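Local coordinates for probable sugar ABC transporter, sugar-binding protein (Streptococcus pneumoniae, PDB 2W7Y) that binds the blood group A-trisaccharide and probably delivers such glycans to an ABC transporter for uptake, at residues 281-284 with 285-289. Sequence-based numbering, arbitrary orientation.
Sequences VWAS and GEMSK. With GAL (beta-D-galactopyranose), chain C; A2G (2-acetamido-2-deoxy-alpha-D-galactopyranose), chain B.
The indole of Trp282 lies against the galactose of the bound glycan, whose C5 stands 3.5 Å above the ring plane, displaced from the ring centre. C4 and C6 of the sugar spread over the same face, C4 approaching CE2 and C6 approaching CE3. At the indole edge, and in its plane, sits O6 of the N-acetylgalactosamine, which accepts a hydrogen bond from Trp282 NE1 at 2.9 Å (N-H...O angle 149°); a second, weak bond runs from NE1 to the ring oxygen O5 of the same sugar. Phe157 meets the indole edge-to-face. The bond from CA to CB of Trp282 leads away from 285-289, and chi1 of 55° places CG between the backbone N and the carbonyl carbon, with the indole against the sugars. An aromatic platform under one sugar, with the indole N-H bonded to its neighbour, is a recurrent feature of carbohydrate-binding proteins; here it belongs to the ligand pocket of a bacterial extracellular solute-binding protein, where Tyr46 hydrogen-bonds the galactose and Glu205 the N-acetylgalactosamine. Behind the platform, the 3-10 segment 281-283 leads without a break into helix 284-287. Val281 O takes two donors, Ser284 N and Ser284 OG, the hydroxyl at 2.7 Å and in the carbonyl plane. A water links Trp282 O to Gly285 N, donating to the first and accepting from the second at 2.7 Å. Ala283 O receives weak bonds from both Glu286 N and Met287 N, whereas Ser284 O is held more firmly by Ser288 N (2.8 Å, 148°). Ala283 CB lies 4.4 Å from SE of Met287, a selenomethionine, in a loose apolar contact, and both side chains touch Trp162 of strand 157-164. Ser288 OG hydrogen-bonds Thr367 OG1 on helix 366-379.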
ATOM      1  N   VAL A 281       6.365  -4.336   2.643  1.00 22.79           N
ATOM      2  CA  VAL A 281       6.988  -5.552   3.173  1.00 22.88           C
ATOM      3  C   VAL A 281       6.627  -6.795   2.355  1.00 23.05           C
ATOM      4  O   VAL A 281       7.397  -7.754   2.294  1.00 22.97           O
ATOM      5  CB  VAL A 281       6.654  -5.778   4.683  1.00 22.96           C
ATOM      6  CG1 VAL A 281       7.170  -4.624   5.532  1.00 22.63           C
ATOM      7  CG2 VAL A 281       5.152  -5.983   4.907  1.00 22.83           C
ATOM      8  N   TRP A 282       5.458  -6.749   1.717  1.00 23.18           N
ATOM      9  CA  TRP A 282       4.937  -7.843   0.903  1.00 23.06           C
ATOM     10  C   TRP A 282       5.818  -8.173  -0.307  1.00 22.98           C
ATOM     11  O   TRP A 282       5.630  -9.206  -0.948  1.00 23.08           O
ATOM     12  CB  TRP A 282       3.509  -7.518   0.454  1.00 23.14           C
ATOM     13  CG  TRP A 282       3.385  -6.194  -0.264  1.00 23.33           C
ATOM     14  CD1 TRP A 282       3.578  -5.968  -1.596  1.00 22.61           C
ATOM     15  CD2 TRP A 282       3.047  -4.924   0.314  1.00 23.35           C
ATOM     16  NE1 TRP A 282       3.377  -4.642  -1.884  1.00 22.97           N
ATOM     17  CE2 TRP A 282       3.055  -3.976  -0.732  1.00 22.98           C
ATOM     18  CE3 TRP A 282       2.734  -4.494   1.611  1.00 23.08           C
ATOM     19  CZ2 TRP A 282       2.755  -2.627  -0.522  1.00 22.79           C
ATOM     20  CZ3 TRP A 282       2.438  -3.153   1.818  1.00 22.72           C
ATOM     21  CH2 TRP A 282       2.453  -2.237   0.758  1.00 22.56           C
ATOM     22  N   ALA A 283       6.781  -7.299  -0.600  1.00 22.86           N
ATOM     23  CA  ALA A 283       7.743  -7.500  -1.689  1.00 22.84           C
ATOM     24  C   ALA A 283       8.810  -8.549  -1.369  1.00 22.73           C
ATOM     25  O   ALA A 283       9.569  -8.959  -2.250  1.00 22.82           O
ATOM     26  CB  ALA A 283       8.403  -6.177  -2.058  1.00 22.85           C
ATOM     27  N   SER A 284       8.846  -8.980  -0.109  1.00 22.69           N
ATOM     28  CA  SER A 284       9.882  -9.871   0.426  1.00 22.60           C
ATOM     29  C   SER A 284      10.143 -11.149  -0.368  1.00 22.73           C
ATOM     30  O   SER A 284      11.297 -11.546  -0.529  1.00 22.83           O
ATOM     31  CB  SER A 284       9.562 -10.226   1.875  1.00 22.42           C
ATOM     32  OG  SER A 284       9.710  -9.092   2.696  1.00 22.64           O
ATOM     33  N   GLY A 285       9.078 -11.789  -0.847  1.00 22.72           N
ATOM     34  CA  GLY A 285       9.193 -13.012  -1.642  1.00 23.00           C
ATOM     35  C   GLY A 285       9.932 -12.834  -2.956  1.00 23.11           C
ATOM     36  O   GLY A 285      10.629 -13.745  -3.415  1.00 23.27           O
ATOM     37  N   GLU A 286       9.768 -11.663  -3.565  1.00 23.22           N
ATOM     38  CA  GLU A 286      10.458 -11.320  -4.808  1.00 23.48           C
ATOM     39  C   GLU A 286      11.861 -10.811  -4.511  1.00 23.50           C
ATOM     40  O   GLU A 286      12.764 -10.896  -5.345  1.00 23.50           O
ATOM     41  CB  GLU A 286       9.676 -10.247  -5.577  1.00 23.57           C
ATOM     42  CG  GLU A 286       8.339 -10.715  -6.131  1.00 23.64           C
ATOM     43  CD  GLU A 286       8.492 -11.757  -7.214  1.00 24.20           C
ATOM     44  OE1 GLU A 286       7.939 -12.870  -7.052  1.00 24.62           O
ATOM     45  OE2 GLU A 286       9.172 -11.470  -8.225  1.00 24.61           O
HETATM   46  N   MSE A 287      12.033 -10.300  -3.299  1.00 23.72           N
HETATM   47  CA  MSE A 287      13.266  -9.642  -2.904  1.00 23.88           C
HETATM   48  C   MSE A 287      14.323 -10.620  -2.385  1.00 23.64           C
HETATM   49  O   MSE A 287      15.518 -10.434  -2.633  1.00 23.50           O
HETATM   50  CB  MSE A 287      12.950  -8.560  -1.873  1.00 24.14           C
HETATM   51  CG  MSE A 287      13.562  -7.215  -2.194  1.00 25.24           C
HETATM   52 SE   MSE A 287      12.574  -6.056  -3.422  1.00 29.62          SE
HETATM   53  CE  MSE A 287      12.569  -7.076  -5.077  1.00 24.97           C
ATOM     54  N   SER A 288      13.876 -11.669  -1.695  1.00 23.54           N
ATOM     55  CA  SER A 288      14.761 -12.660  -1.067  1.00 23.33           C
ATOM     56  C   SER A 288      15.617 -13.452  -2.060  1.00 23.35           C
ATOM     57  O   SER A 288      16.582 -14.108  -1.667  1.00 23.32           O
ATOM     58  CB  SER A 288      13.950 -13.629  -0.204  1.00 23.29           C
ATOM     59  OG  SER A 288      13.139 -14.475  -1.002  1.00 23.12           O
ATOM     60  N   LYS A 289      15.250 -13.389  -3.339  1.00 23.43           N
ATOM     61  CA  LYS A 289      15.988 -14.059  -4.416  1.00 23.42           C
ATOM     62  C   LYS A 289      17.370 -13.432  -4.622  1.00 23.38           C
ATOM     63  O   LYS A 289      18.328 -14.120  -4.975  1.00 23.34           O
ATOM     64  CB  LYS A 289      15.184 -14.004  -5.722  1.00 23.51           C
ATOM     65  CG  LYS A 289      13.747 -14.549  -5.625  1.00 23.49           C
ATOM     66  CD  LYS A 289      13.727 -16.077  -5.597  1.00 23.68           C
ATOM     67  CE  LYS A 289      12.363 -16.629  -5.989  1.00 23.80           C
ATOM     68  NZ  LYS A 289      12.403 -18.106  -6.190  1.00 23.75           N
TER
HETATM   69  C1  GAL C   1      -0.964  -6.976  -2.495  1.00 16.73           C
HETATM   70  C2  GAL C   1      -1.126  -5.697  -3.319  1.00 16.42           C
HETATM   71  C3  GAL C   1      -0.293  -4.559  -2.722  1.00 16.01           C
HETATM   72  C4  GAL C   1      -0.504  -4.426  -1.210  1.00 15.18           C
HETATM   73  C5  GAL C   1      -0.277  -5.795  -0.553  1.00 16.26           C
HETATM   74  C6  GAL C   1      -0.449  -5.798   0.968  1.00 16.08           C
HETATM   75  O1  GAL C   1      -1.943  -7.905  -2.901  1.00 20.41           O
HETATM   76  O2  GAL C   1      -0.708  -5.972  -4.640  1.00 16.02           O
HETATM   77  O3  GAL C   1      -0.590  -3.350  -3.383  1.00 15.78           O
HETATM   78  O4  GAL C   1      -1.805  -3.942  -0.968  1.00 12.44           O
HETATM   79  O5  GAL C   1      -1.164  -6.742  -1.117  1.00 16.42           O
HETATM   80  O6  GAL C   1       0.257  -6.899   1.509  1.00 15.93           O
HETATM   81  O5  A2G B   3       1.627  -2.713  -3.996  1.00 15.14           O
HETATM   82  C1  A2G B   3       0.285  -2.361  -3.565  1.00 14.61           C
HETATM   83  C2  A2G B   3      -0.164  -1.157  -4.377  1.00 14.31           C
HETATM   84  N2  A2G B   3      -1.529  -0.760  -4.031  1.00 13.82           N
HETATM   85  C3  A2G B   3      -0.146  -1.511  -5.871  1.00 14.75           C
HETATM   86  O3  A2G B   3      -0.655  -0.422  -6.643  1.00 15.05           O
HETATM   87  C4  A2G B   3       1.266  -1.903  -6.311  1.00 15.13           C
HETATM   88  O4  A2G B   3       2.152  -0.784  -6.186  1.00 15.66           O
HETATM   89  C5  A2G B   3       1.753  -3.058  -5.426  1.00 15.36           C
HETATM   90  C6  A2G B   3       3.192  -3.454  -5.748  1.00 14.71           C
HETATM   91  O6  A2G B   3       3.611  -4.444  -4.806  1.00 15.36           O
HETATM   92  C7  A2G B   3      -1.832   0.483  -3.676  1.00 13.20           C
HETATM   93  O7  A2G B   3      -1.019   1.402  -3.573  1.00 12.15           O
HETATM   94  C8  A2G B   3      -3.312   0.704  -3.377  1.00 13.02           C
HETATM   95  O   HOH W   1       6.449 -11.732  -0.121  1.00 18.57           O